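Long-range contacts in porin B (Pseudomonas putida, PDB 4GEY), which forms a beta-barrel channel through the outer membrane that takes up sugars, probably glucose and related carbohydrates: residues Thr65-Asp70 with Arg101-Asp106; Asp88-Leu93 with Trp135-Tyr140; Gly250-Gly255 with Ala295-Thr300. The protein carries 2 engineered substitutions. All blocks are in the same frame, centred on the assembly; numbering follows the deposited sequence.

Interaction 1 of 3, residues Thr65-Asp70 with Arg101-Asp106. With DMU (decyl-beta-D-maltopyranoside), chain N; C8E ((hydroxyethyloxy)tri(ethyloxy)octane), chain H.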
loop_
_atom_site.group_PDB
_atom_site.type_symbol
_atom_site.label_atom_id
_atom_site.label_comp_id
_atom_site.label_asym_id
_atom_site.label_seq_id
_atom_site.Cartn_x
_atom_site.Cartn_y
_atom_site.Cartn_z
ATOM N N THR A 65 -15.513 8.799 18.490
ATOM C CA THR A 65 -14.878 10.020 18.019
ATOM C C THR A 65 -14.682 9.909 16.510
ATOM O O THR A 65 -15.234 9.016 15.869
ATOM C CB THR A 65 -13.520 10.256 18.718
ATOM O OG1 THR A 65 -12.959 11.506 18.303
ATOM C CG2 THR A 65 -12.560 9.165 18.369
ATOM N N ALA A 66 -13.906 10.815 15.932
ATOM C CA ALA A 66 -13.640 10.728 14.506
ATOM C C ALA A 66 -12.255 11.262 14.160
ATOM O O ALA A 66 -11.749 12.195 14.790
ATOM C CB ALA A 66 -14.721 11.445 13.705
ATOM N N ARG A 67 -11.628 10.654 13.164
ATOM C CA ARG A 67 -10.302 11.094 12.799
ATOM C C ARG A 67 -10.237 11.392 11.329
ATOM O O ARG A 67 -11.008 10.850 10.542
ATOM C CB ARG A 67 -9.251 10.077 13.237
ATOM C CG ARG A 67 -9.170 9.932 14.750
ATOM C CD ARG A 67 -8.571 11.173 15.366
ATOM N NE ARG A 67 -8.497 11.101 16.822
ATOM C CZ ARG A 67 -9.493 11.435 17.633
ATOM N NH1 ARG A 67 -10.643 11.854 17.125
ATOM N NH2 ARG A 67 -9.345 11.342 18.946
ATOM N N TYR A 68 -9.342 12.299 10.968
ATOM C CA TYR A 68 -9.219 12.705 9.587
ATOM C C TYR A 68 -7.764 12.768 9.188
ATOM O O TYR A 68 -6.919 13.254 9.933
ATOM C CB TYR A 68 -9.872 14.059 9.359
ATOM C CG TYR A 68 -9.739 14.556 7.940
ATOM C CD1 TYR A 68 -10.565 14.074 6.936
ATOM C CD2 TYR A 68 -8.787 15.509 7.605
ATOM C CE1 TYR A 68 -10.446 14.527 5.640
ATOM C CE2 TYR A 68 -8.664 15.975 6.320
ATOM C CZ TYR A 68 -9.499 15.484 5.347
ATOM O OH TYR A 68 -9.374 15.943 4.072
ATOM N N SER A 69 -7.489 12.287 7.990
ATOM C CA SER A 69 -6.135 12.201 7.503
ATOM C C SER A 69 -6.216 12.524 6.030
ATOM O O SER A 69 -7.206 12.192 5.384
ATOM C CB SER A 69 -5.649 10.773 7.695
ATOM O OG SER A 69 -4.281 10.751 8.004
ATOM N N ASP A 70 -5.199 13.180 5.485
ATOM C CA ASP A 70 -5.209 13.477 4.054
ATOM C C ASP A 70 -3.827 13.528 3.393
ATOM O O ASP A 70 -2.794 13.349 4.049
ATOM C CB ASP A 70 -6.026 14.745 3.745
ATOM C CG ASP A 70 -5.380 16.032 4.268
ATOM O OD1 ASP A 70 -4.247 15.999 4.794
ATOM O OD2 ASP A 70 -6.025 17.102 4.140
ATOM N N ARG A 101 -4.718 12.483 11.703
ATOM C CA ARG A 101 -4.637 11.429 12.702
ATOM C C ARG A 101 -5.389 10.179 12.256
ATOM O O ARG A 101 -6.261 10.246 11.386
ATOM C CB ARG A 101 -5.214 11.932 14.028
ATOM C CG ARG A 101 -4.372 12.980 14.731
ATOM C CD ARG A 101 -4.860 13.193 16.151
ATOM N NE ARG A 101 -6.166 13.843 16.169
ATOM C CZ ARG A 101 -6.830 14.158 17.277
ATOM N NH1 ARG A 101 -6.318 13.882 18.471
ATOM N NH2 ARG A 101 -8.011 14.752 17.187
ATOM N N ASN A 102 -5.058 9.046 12.878
ATOM C CA ASN A 102 -5.577 7.739 12.484
ATOM C C ASN A 102 -6.415 7.093 13.575
ATOM O O ASN A 102 -5.915 6.847 14.675
ATOM C CB ASN A 102 -4.421 6.794 12.153
ATOM C CG ASN A 102 -4.890 5.494 11.513
ATOM O OD1 ASN A 102 -6.070 5.136 11.591
ATOM N ND2 ASN A 102 -3.970 4.796 10.845
ATOM N N LEU A 103 -7.667 6.773 13.246
ATOM C CA LEU A 103 -8.571 6.045 14.151
ATOM C C LEU A 103 -7.987 4.741 14.695
ATOM O O LEU A 103 -8.168 4.423 15.879
ATOM C CB LEU A 103 -9.884 5.719 13.443
ATOM C CG LEU A 103 -11.186 6.107 14.138
ATOM C CD1 LEU A 103 -12.227 5.003 13.972
ATOM C CD2 LEU A 103 -10.975 6.473 15.594
ATOM N N SER A 104 -7.315 3.989 13.821
ATOM C CA SER A 104 -6.693 2.725 14.189
ATOM C C SER A 104 -5.799 2.847 15.429
ATOM O O SER A 104 -5.802 1.978 16.308
ATOM C CB SER A 104 -5.887 2.146 13.016
ATOM O OG SER A 104 -6.722 1.503 12.074
ATOM N N ASN A 105 -5.039 3.929 15.509
ATOM C CA ASN A 105 -4.235 4.154 16.696
ATOM C C ASN A 105 -5.058 4.670 17.863
ATOM O O ASN A 105 -4.942 4.181 18.986
ATOM C CB ASN A 105 -3.116 5.128 16.378
ATOM C CG ASN A 105 -2.162 4.578 15.359
ATOM O OD1 ASN A 105 -1.859 3.381 15.361
ATOM N ND2 ASN A 105 -1.696 5.435 14.464
ATOM N N ASP A 106 -5.914 5.648 17.581
ATOM C CA ASP A 106 -6.537 6.433 18.630
ATOM C C ASP A 106 -7.723 5.761 19.305
ATOM O O ASP A 106 -8.042 6.102 20.433
ATOM C CB ASP A 106 -6.898 7.827 18.107
ATOM C CG ASP A 106 -5.672 8.658 17.777
ATOM O OD1 ASP A 106 -4.600 8.360 18.345
ATOM O OD2 ASP A 106 -5.769 9.601 16.955
HETATM C C1 DMU N . -11.322 17.083 14.187
HETATM C C2 DMU N . -10.727 17.144 15.499
HETATM C C3 DMU N . -11.537 16.647 16.637
HETATM C C4 DMU N . -12.371 15.373 16.342
HETATM O O5 DMU N . -12.839 15.353 14.875
HETATM C C6 DMU N . -11.925 15.811 13.862
HETATM O O7 DMU N . -10.686 16.373 17.779
HETATM O O16 DMU N . -12.668 15.910 12.647
HETATM C C18 DMU N . -12.641 14.867 11.689
HETATM C C19 DMU N . -13.671 14.990 10.542
HETATM C C22 DMU N . -13.553 16.229 9.601
HETATM C C25 DMU N . -14.401 16.204 8.334
HETATM C C28 DMU N . -13.747 15.940 6.992
HETATM C C31 DMU N . -14.642 15.644 5.804
HETATM O O49 DMU N . -10.301 17.382 13.148
HETATM O O55 DMU N . -10.255 18.513 15.761
HETATM C C57 DMU N . -13.479 15.307 17.116
HETATM O O61 DMU N . -14.329 14.225 16.934
HETATM C C5 DMU N . -9.956 16.576 19.992
HETATM C C7 DMU N . -10.142 15.210 20.375
HETATM C C8 DMU N . -11.450 14.914 21.013
HETATM C C9 DMU N . -12.701 15.727 20.503
HETATM O O1 DMU N . -12.309 16.824 19.474
HETATM C C10 DMU N . -10.935 17.019 19.004
HETATM O O2 DMU N . -11.724 13.538 20.935
HETATM O O3 DMU N . -8.589 16.803 19.484
HETATM O O4 DMU N . -9.055 14.878 21.283
HETATM C C11 DMU N . -13.368 16.274 21.509
HETATM O O6 DMU N . -13.930 15.421 22.440
HETATM C C1 C8E H . -8.368 19.400 11.516
HETATM C C2 C8E H . -9.575 19.307 10.598
HETATM C C3 C8E H . -9.111 19.262 9.140
HETATM C C4 C8E H . -10.228 18.782 8.215
HETATM C C5 C8E H . -10.611 19.826 7.168
HETATM C C6 C8E H . -10.834 19.172 5.803
HETATM C C7 C8E H . -12.310 18.923 5.521
HETATM C C8 C8E H . -12.525 18.049 4.288
HETATM O O9 C8E H . -12.859 18.820 3.153
HETATM C C10 C8E H . -12.470 18.184 1.955
#
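Arg67 NH1 belongs to the guanidinium that meets both Arg101 and Asp106, and two oxygens of its own segment grip it. Thr65 OG1 lies 2.6 Å from Arg67 NH1, tilted out of the guanidinium plane. Ala66 O, also 2.6 Å from Arg67 NH1, lies in that plane, although the donor stands above the carbonyl plane. Arg67 NE takes the third bond, a salt bridge of 3.1 Å to Asp106 OD2, met on the anti side and tilted out of the carboxylate plane. Held at two nitrogens, the guanidinium probably has little freedom to turn. The side chain reaches this position by bending at its second torsion (chi2 -70°).

Over one face of this group lies the guanidinium of Arg101, in a parallel stack with centres 3.8 Å apart and planes 7° from each other. Two like charges are face to face, and Asp106 probably offsets part of the cost. Arg101 NH2 also donates to O3 of a bound decyl maltoside, 3.1 Å away, so the pair sits beside the sugar head of a detergent. Arg67 CG packs on Leu103 CD2.

The backbones join once, where Arg101 N donates to Tyr68 O at 2.9 Å. Past that point segment 101-106 leaves the strand and turns into helix 103-108. Asn102 is the N-cap, its OD1 accepting from Ser104 N at 2.8 Å, and its ND2 is hydrogen-bonded to Ser118 OG.

Tyr68 points the other way, its ring lying among detergent chains as expected on the outer wall of a porin barrel. Strand 66-79 pairs on its far edge with strand 42-57, from which Ala53 and Asn55 touch Leu103, while Arg107 of helix 103-108 packs on Thr65 and Arg67.

Interaction 2 of 3, residues Asp88-Leu93 with Trp135-Tyr140. With C8E ((hydroxyethyloxy)tri(ethyloxy)octane), chain G; DMU (decyl-beta-D-maltopyranoside), chain M.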
loop_
_atom_site.group_PDB
_atom_site.type_symbol
_atom_site.label_atom_id
_atom_site.label_comp_id
_atom_site.label_asym_id
_atom_site.label_seq_id
_atom_site.Cartn_x
_atom_site.Cartn_y
_atom_site.Cartn_z
ATOM N N ASP A 88 12.080 7.651 -26.436
ATOM C CA ASP A 88 11.239 7.383 -25.259
ATOM C C ASP A 88 11.952 7.416 -23.922
ATOM O O ASP A 88 12.361 6.393 -23.384
ATOM C CB ASP A 88 10.338 6.144 -25.377
ATOM C CG ASP A 88 10.727 5.233 -26.499
ATOM O OD1 ASP A 88 11.931 5.142 -26.803
ATOM O OD2 ASP A 88 9.819 4.591 -27.064
ATOM N N ALA A 89 12.109 8.628 -23.418
ATOM C CA ALA A 89 12.603 8.858 -22.082
ATOM C C ALA A 89 11.528 9.645 -21.347
ATOM O O ALA A 89 10.752 10.365 -21.968
ATOM C CB ALA A 89 13.908 9.634 -22.127
ATOM N N GLU A 90 11.475 9.484 -20.031
ATOM C CA GLU A 90 10.494 10.161 -19.193
ATOM C C GLU A 90 11.158 10.548 -17.890
ATOM O O GLU A 90 11.967 9.787 -17.361
ATOM C CB GLU A 90 9.313 9.243 -18.866
ATOM C CG GLU A 90 8.659 8.578 -20.053
ATOM C CD GLU A 90 7.570 7.611 -19.643
ATOM O OE1 GLU A 90 7.092 7.702 -18.487
ATOM O OE2 GLU A 90 7.194 6.756 -20.475
ATOM N N PHE A 91 10.817 11.727 -17.377
ATOM C CA PHE A 91 11.209 12.112 -16.029
ATOM C C PHE A 91 9.962 12.351 -15.203
ATOM O O PHE A 91 8.963 12.879 -15.704
ATOM C CB PHE A 91 12.077 13.372 -16.032
ATOM C CG PHE A 91 12.449 13.857 -14.652
ATOM C CD1 PHE A 91 13.529 13.303 -13.975
ATOM C CD2 PHE A 91 11.722 14.863 -14.035
ATOM C CE1 PHE A 91 13.874 13.741 -12.708
ATOM C CE2 PHE A 91 12.059 15.305 -12.776
ATOM C CZ PHE A 91 13.137 14.744 -12.108
ATOM N N LYS A 92 10.018 11.974 -13.934
ATOM C CA LYS A 92 8.885 12.212 -13.052
ATOM C C LYS A 92 9.312 12.764 -11.705
ATOM O O LYS A 92 10.156 12.187 -11.029
ATOM C CB LYS A 92 8.078 10.939 -12.862
ATOM C CG LYS A 92 6.922 11.111 -11.912
ATOM C CD LYS A 92 5.931 12.135 -12.426
ATOM C CE LYS A 92 4.768 12.286 -11.455
ATOM N NZ LYS A 92 4.059 11.003 -11.264
ATOM N N LEU A 93 8.733 13.895 -11.325
ATOM C CA LEU A 93 8.960 14.455 -10.002
ATOM C C LEU A 93 7.636 14.467 -9.229
ATOM O O LEU A 93 6.622 14.970 -9.722
ATOM C CB LEU A 93 9.575 15.859 -10.110
ATOM C CG LEU A 93 9.693 16.717 -8.847
ATOM C CD1 LEU A 93 10.198 15.928 -7.645
ATOM C CD2 LEU A 93 10.581 17.928 -9.095
ATOM N N TRP A 135 12.510 10.268 -10.806
ATOM C CA TRP A 135 13.128 9.254 -11.616
ATOM C C TRP A 135 13.096 9.516 -13.106
ATOM O O TRP A 135 12.201 10.177 -13.626
ATOM C CB TRP A 135 12.548 7.878 -11.292
ATOM C CG TRP A 135 11.043 7.717 -11.334
ATOM C CD1 TRP A 135 10.213 7.542 -10.261
ATOM C CD2 TRP A 135 10.205 7.649 -12.495
ATOM N NE1 TRP A 135 8.912 7.388 -10.683
ATOM C CE2 TRP A 135 8.882 7.449 -12.048
ATOM C CE3 TRP A 135 10.438 7.755 -13.862
ATOM C CZ2 TRP A 135 7.807 7.354 -12.918
ATOM C CZ3 TRP A 135 9.364 7.660 -14.721
ATOM C CH2 TRP A 135 8.068 7.464 -14.245
ATOM N N ILE A 136 14.108 8.987 -13.778
ATOM C CA ILE A 136 14.207 9.051 -15.223
ATOM C C ILE A 136 14.034 7.629 -15.737
ATOM O O ILE A 136 14.401 6.666 -15.062
ATOM C CB ILE A 136 15.558 9.655 -15.650
ATOM C CG1 ILE A 136 15.675 9.744 -17.168
ATOM C CG2 ILE A 136 16.714 8.864 -15.067
ATOM C CD1 ILE A 136 16.979 10.371 -17.621
ATOM N N LYS A 137 13.438 7.493 -16.911
ATOM C CA LYS A 137 13.150 6.175 -17.460
ATOM C C LYS A 137 13.348 6.144 -18.972
ATOM O O LYS A 137 12.929 7.061 -19.659
ATOM C CB LYS A 137 11.715 5.781 -17.118
ATOM C CG LYS A 137 11.251 4.499 -17.779
ATOM C CD LYS A 137 9.990 3.985 -17.121
ATOM C CE LYS A 137 8.764 4.485 -17.815
ATOM N NZ LYS A 137 7.616 4.333 -16.892
ATOM N N GLN A 138 13.987 5.100 -19.494
ATOM C CA GLN A 138 14.117 4.972 -20.943
ATOM C C GLN A 138 13.798 3.556 -21.443
ATOM O O GLN A 138 14.149 2.562 -20.807
ATOM C CB GLN A 138 15.509 5.429 -21.408
ATOM C CG GLN A 138 15.630 5.622 -22.924
ATOM C CD GLN A 138 16.917 6.336 -23.345
ATOM O OE1 GLN A 138 18.025 5.918 -23.001
ATOM N NE2 GLN A 138 16.767 7.425 -24.094
ATOM N N LYS A 139 13.121 3.465 -22.579
ATOM C CA LYS A 139 12.868 2.164 -23.188
ATOM C C LYS A 139 13.792 1.947 -24.392
ATOM O O LYS A 139 14.306 2.902 -24.964
ATOM C CB LYS A 139 11.395 2.004 -23.573
ATOM C CG LYS A 139 10.419 2.428 -22.476
ATOM C CD LYS A 139 9.043 1.809 -22.679
ATOM C CE LYS A 139 7.919 2.770 -22.336
ATOM N NZ LYS A 139 7.288 3.266 -23.587
ATOM N N TYR A 140 14.031 0.692 -24.753
ATOM C CA TYR A 140 14.921 0.385 -25.870
ATOM C C TYR A 140 14.331 -0.752 -26.693
ATOM O O TYR A 140 13.542 -1.544 -26.176
ATOM C CB TYR A 140 16.323 0.008 -25.365
ATOM C CG TYR A 140 16.915 1.008 -24.394
ATOM C CD1 TYR A 140 17.406 2.230 -24.838
ATOM C CD2 TYR A 140 16.971 0.736 -23.032
ATOM C CE1 TYR A 140 17.927 3.153 -23.952
ATOM C CE2 TYR A 140 17.499 1.649 -22.138
ATOM C CZ TYR A 140 17.971 2.863 -22.597
ATOM O OH TYR A 140 18.494 3.779 -21.698
HETATM C C1 C8E G . 18.164 5.312 -17.682
HETATM C C2 C8E G . 18.365 6.765 -18.103
HETATM C C3 C8E G . 19.022 6.890 -19.475
HETATM C C4 C8E G . 18.902 8.323 -20.000
HETATM C C5 C8E G . 20.032 8.708 -20.962
HETATM C C6 C8E G . 19.465 9.175 -22.301
HETATM C C7 C8E G . 20.542 9.525 -23.321
HETATM C C8 C8E G . 20.717 11.034 -23.465
HETATM O O9 C8E G . 21.493 11.339 -24.613
HETATM C C10 C8E G . 20.811 11.013 -25.807
HETATM C C11 C8E G . 21.506 11.631 -27.012
HETATM O O12 C8E G . 20.688 11.434 -28.148
HETATM C C1 DMU M . 17.484 1.563 -29.716
HETATM C C2 DMU M . 16.757 1.206 -30.903
HETATM C C3 DMU M . 17.573 0.980 -32.114
HETATM C C4 DMU M . 18.833 0.102 -31.897
HETATM O O5 DMU M . 19.503 0.569 -30.582
HETATM C C6 DMU M . 18.600 0.676 -29.449
HETATM O O7 DMU M . 16.739 0.425 -33.162
HETATM O O16 DMU M . 19.328 1.091 -28.289
HETATM C C18 DMU M . 20.246 0.234 -27.618
HETATM C C19 DMU M . 20.597 0.573 -26.141
HETATM C C22 DMU M . 20.928 -0.603 -25.157
HETATM C C25 DMU M . 20.376 -0.533 -23.736
HETATM C C28 DMU M . 20.169 -1.821 -22.972
HETATM C C31 DMU M . 19.630 -1.733 -21.557
HETATM C C34 DMU M . 20.220 -2.612 -20.483
HETATM O O49 DMU M . 16.551 1.558 -28.564
HETATM O O55 DMU M . 15.704 2.190 -31.200
HETATM C C57 DMU M . 19.705 0.150 -32.935
HETATM O O61 DMU M . 20.351 1.357 -33.177
HETATM C C5 DMU M . 15.259 0.924 -34.975
HETATM C C7 DMU M . 15.548 -0.113 -35.919
HETATM C C8 DMU M . 16.563 0.260 -36.926
HETATM C C9 DMU M . 17.855 0.934 -36.345
HETATM O O1 DMU M . 17.644 1.505 -34.930
HETATM C C10 DMU M . 16.419 1.330 -34.175
HETATM O O2 DMU M . 16.958 -0.866 -37.665
HETATM O O3 DMU M . 14.125 0.524 -34.118
HETATM O O4 DMU M . 14.300 -0.474 -36.577
HETATM C C11 DMU M . 18.278 1.939 -37.099
HETATM O O6 DMU M . 19.359 2.659 -36.609
#
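Neighbouring strands of the porin's outer-membrane beta-barrel pair antiparallel here, Glu90 opposite Lys137 and Lys92 opposite Trp135 as hydrogen-bonded pairs. Glu90 N gives to Lys137 O at 2.9 Å, and Lys137 N returns the bond to Glu90 O at 2.8 Å. Lys92 and Trp135 exchange a second such couple, and Lys139 N adds a bond to Asp88 O, 3.1 Å long, just before strand 89-100 begins.

Side chains alternate between two faces. Ala89, Phe91, Ile136 and Gln138 share the one met by detergent: Ile136 CD1 lies 3.7 Å from C4 of a C8E chain, which suits the membrane side of a barrel wall. Tyr140 OH donates to Gln138 OE1 in the amide's carbonyl plane, on a lone pair.

On the other face Glu90 and Lys137 run side by side, pointing the same way, in a long salt bridge of 3.8 Å between OE1 and NZ. Lys92 sends its NZ to Gln133 OE1. Trp135, whose CG sits between the backbone N and the carbonyl carbon (chi1 53°), turns its indole under Lys92. There Lys92 CB makes a CH-pi contact 3.6 Å from the centroid of the six-membered ring, only 11° off the normal.

Interaction 3 of 3, residues Gly250-Gly255 with Ala295-Thr300. With C8E ((hydroxyethyloxy)tri(ethyloxy)octane), chain J.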
loop_
_atom_site.group_PDB
_atom_site.type_symbol
_atom_site.label_atom_id
_atom_site.label_comp_id
_atom_site.label_asym_id
_atom_site.label_seq_id
_atom_site.Cartn_x
_atom_site.Cartn_y
_atom_site.Cartn_z
ATOM N N GLY A 250 -7.571 -8.966 -17.588
ATOM C CA GLY A 250 -7.106 -9.381 -16.277
ATOM C C GLY A 250 -5.633 -9.046 -16.098
ATOM O O GLY A 250 -4.956 -8.635 -17.042
ATOM N N GLU A 251 -5.133 -9.228 -14.885
ATOM C CA GLU A 251 -3.717 -9.040 -14.602
ATOM C C GLU A 251 -3.262 -9.958 -13.464
ATOM O O GLU A 251 -3.784 -9.900 -12.354
ATOM C CB GLU A 251 -3.441 -7.576 -14.261
ATOM C CG GLU A 251 -1.981 -7.258 -14.035
ATOM C CD GLU A 251 -1.787 -5.907 -13.375
ATOM O OE1 GLU A 251 -2.060 -4.876 -14.032
ATOM O OE2 GLU A 251 -1.378 -5.878 -12.194
ATOM N N TYR A 252 -2.295 -10.815 -13.746
ATOM C CA TYR A 252 -1.821 -11.760 -12.746
ATOM C C TYR A 252 -0.339 -11.542 -12.476
ATOM O O TYR A 252 0.455 -11.494 -13.405
ATOM C CB TYR A 252 -2.107 -13.203 -13.194
ATOM C CG TYR A 252 -3.578 -13.445 -13.454
ATOM C CD1 TYR A 252 -4.135 -13.155 -14.691
ATOM C CD2 TYR A 252 -4.416 -13.928 -12.458
ATOM C CE1 TYR A 252 -5.462 -13.348 -14.940
ATOM C CE2 TYR A 252 -5.762 -14.131 -12.701
ATOM C CZ TYR A 252 -6.273 -13.835 -13.948
ATOM O OH TYR A 252 -7.602 -14.013 -14.226
ATOM N N ARG A 253 0.015 -11.397 -11.203
ATOM C CA ARG A 253 1.388 -11.132 -10.790
ATOM C C ARG A 253 1.905 -12.227 -9.897
ATOM O O ARG A 253 1.208 -12.646 -8.972
ATOM C CB ARG A 253 1.479 -9.843 -9.970
ATOM C CG ARG A 253 1.008 -8.587 -10.671
ATOM C CD ARG A 253 1.490 -7.360 -9.932
ATOM N NE ARG A 253 1.192 -6.143 -10.674
ATOM C CZ ARG A 253 2.103 -5.318 -11.180
ATOM N NH1 ARG A 253 3.397 -5.560 -11.020
ATOM N NH2 ARG A 253 1.704 -4.239 -11.841
ATOM N N LEU A 254 3.132 -12.669 -10.153
ATOM C CA LEU A 254 3.809 -13.586 -9.249
ATOM C C LEU A 254 5.204 -13.034 -8.978
ATOM O O LEU A 254 5.938 -12.708 -9.914
ATOM C CB LEU A 254 3.873 -14.999 -9.836
ATOM C CG LEU A 254 4.813 -16.007 -9.152
ATOM C CD1 LEU A 254 4.249 -16.550 -7.851
ATOM C CD2 LEU A 254 5.117 -17.143 -10.080
ATOM N N GLY A 255 5.563 -12.909 -7.700
ATOM C CA GLY A 255 6.827 -12.292 -7.332
ATOM C C GLY A 255 7.530 -12.846 -6.107
ATOM O O GLY A 255 6.960 -13.589 -5.305
ATOM N N ALA A 295 -3.871 -11.006 -8.264
ATOM C CA ALA A 295 -4.718 -11.365 -9.371
ATOM C C ALA A 295 -5.912 -10.425 -9.418
ATOM O O ALA A 295 -6.520 -10.132 -8.394
ATOM C CB ALA A 295 -5.158 -12.804 -9.241
ATOM N N GLN A 296 -6.222 -9.936 -10.612
ATOM C CA GLN A 296 -7.390 -9.099 -10.833
ATOM C C GLN A 296 -7.983 -9.499 -12.165
ATOM O O GLN A 296 -7.267 -9.643 -13.147
ATOM C CB GLN A 296 -6.996 -7.631 -10.887
ATOM C CG GLN A 296 -6.307 -7.092 -9.650
ATOM C CD GLN A 296 -5.854 -5.660 -9.852
ATOM O OE1 GLN A 296 -4.684 -5.399 -10.144
ATOM N NE2 GLN A 296 -6.788 -4.717 -9.717
ATOM N N GLN A 297 -9.295 -9.668 -12.211
ATOM C CA GLN A 297 -9.940 -10.116 -13.428
ATOM C C GLN A 297 -11.328 -9.523 -13.587
ATOM O O GLN A 297 -12.142 -9.574 -12.674
ATOM C CB GLN A 297 -10.036 -11.633 -13.412
ATOM C CG GLN A 297 -10.617 -12.222 -14.663
ATOM C CD GLN A 297 -9.722 -11.980 -15.854
ATOM O OE1 GLN A 297 -8.564 -12.402 -15.868
ATOM N NE2 GLN A 297 -10.244 -11.272 -16.851
ATOM N N GLN A 298 -11.601 -8.955 -14.753
ATOM C CA GLN A 298 -12.964 -8.582 -15.083
ATOM C C GLN A 298 -13.691 -9.832 -15.576
ATOM O O GLN A 298 -13.234 -10.494 -16.490
ATOM C CB GLN A 298 -12.995 -7.479 -16.148
ATOM C CG GLN A 298 -14.379 -6.863 -16.369
ATOM C CD GLN A 298 -14.380 -5.692 -17.364
ATOM O OE1 GLN A 298 -13.339 -5.081 -17.646
ATOM N NE2 GLN A 298 -15.564 -5.377 -17.895
ATOM N N VAL A 299 -14.823 -10.155 -14.965
ATOM C CA VAL A 299 -15.545 -11.359 -15.346
ATOM C C VAL A 299 -16.875 -11.125 -16.082
ATOM O O VAL A 299 -17.350 -12.022 -16.779
ATOM C CB VAL A 299 -15.708 -12.351 -14.163
ATOM C CG1 VAL A 299 -14.342 -12.829 -13.698
ATOM C CG2 VAL A 299 -16.462 -11.723 -13.014
ATOM N N THR A 300 -17.466 -9.936 -15.963
ATOM C CA THR A 300 -18.655 -9.609 -16.781
ATOM C C THR A 300 -18.594 -8.236 -17.441
ATOM O O THR A 300 -17.907 -7.332 -16.970
ATOM C CB THR A 300 -19.986 -9.689 -16.002
ATOM O OG1 THR A 300 -19.984 -8.724 -14.946
ATOM C CG2 THR A 300 -20.220 -11.081 -15.430
HETATM C C13 C8E J . -13.849 -17.418 -15.562
HETATM C C14 C8E J . -12.855 -17.357 -14.399
HETATM O O15 C8E J . -12.130 -16.147 -14.464
HETATM C C16 C8E J . -10.923 -16.148 -13.735
HETATM C C17 C8E J . -11.210 -15.868 -12.270
HETATM O O18 C8E J . -10.037 -15.327 -11.708
HETATM C C19 C8E J . -10.257 -14.187 -10.901
HETATM C C20 C8E J . -9.028 -13.971 -10.020
HETATM O O21 C8E J . -9.317 -13.112 -8.940
#
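Glu251 and Gln296 form a hydrogen-bonded antiparallel pair. Glu251 N donates to Gln296 O at 2.8 Å, and Gln296 N answers to Glu251 O at 3.0 Å. Gly250 with Gln297 and Tyr252 with Ala295 are the non-hydrogen-bonded pairs on either side.

Among the side-chain polar contacts, the hydroxyl of Tyr252 reaches diagonally across to Gln297. Tyr252 OH donates to Gln297 OE1, modelled at 2.5 Å, a value too short to be taken literally at this resolution. The amide oxygen meets the phenol at its edge, near the ring plane. Gln297 gets there by a bend at its second torsion (chi2 65°), which folds the amide back over Gly250, whose CA lies 3.4 Å from Gln297 OE1. Gln297 NE2 is used as well, donating to Gln298 O at 3.1 Å in the plane of the amide, with a weak bond to Leu248 O. With an alanine replacing Gln297, the Tyr252 hydroxyl would probably lose its OE1 acceptor and the ring would be freer to swing.

These strands, 248-259 and 282-298, are neighbours in the porin barrel wall. Tyr252, Ala295 and Gln297 share a face on which a C8E detergent lies, its C19 against Gln297 CB, consistent with the membrane-facing side.

The charged contacts belong to the other face. Glu251 OE2 accepts from Arg253 NE in a 3.0 Å salt bridge along the same strand, and Arg253 NH1 has a second acidic partner, Glu238 of strand 232-245. Glu251 and Gln296 extend side by side there, their carboxylate and amide planes 83° apart.

The apolar contact is small: Tyr252 CD2 rests 3.5 Å from Ala295 CB, with the methyl oblique to the ring.

Overall arrangement
All three contacts reach the barrel wall, at separate places. Interactions 1 and 2 interlock along the chain, their segments alternating: strands 66-79 and 89-100 are neighbours, and helix 103-108 lies in the connection from strand 89-100 to strand 129-140. Their centres are nevertheless 37 Å apart, on opposite sides of the chain's centre. Interaction 3 opens only after both have closed, with its centre 32 Å from that of interaction 1 and 27 Å from that of interaction 2; none of the three touches another. Interactions 2 and 3 are strand-to-strand seams that probably help hold the wall closed, whereas interaction 1 fastens a helical connection to the barrel; detergent lies against each.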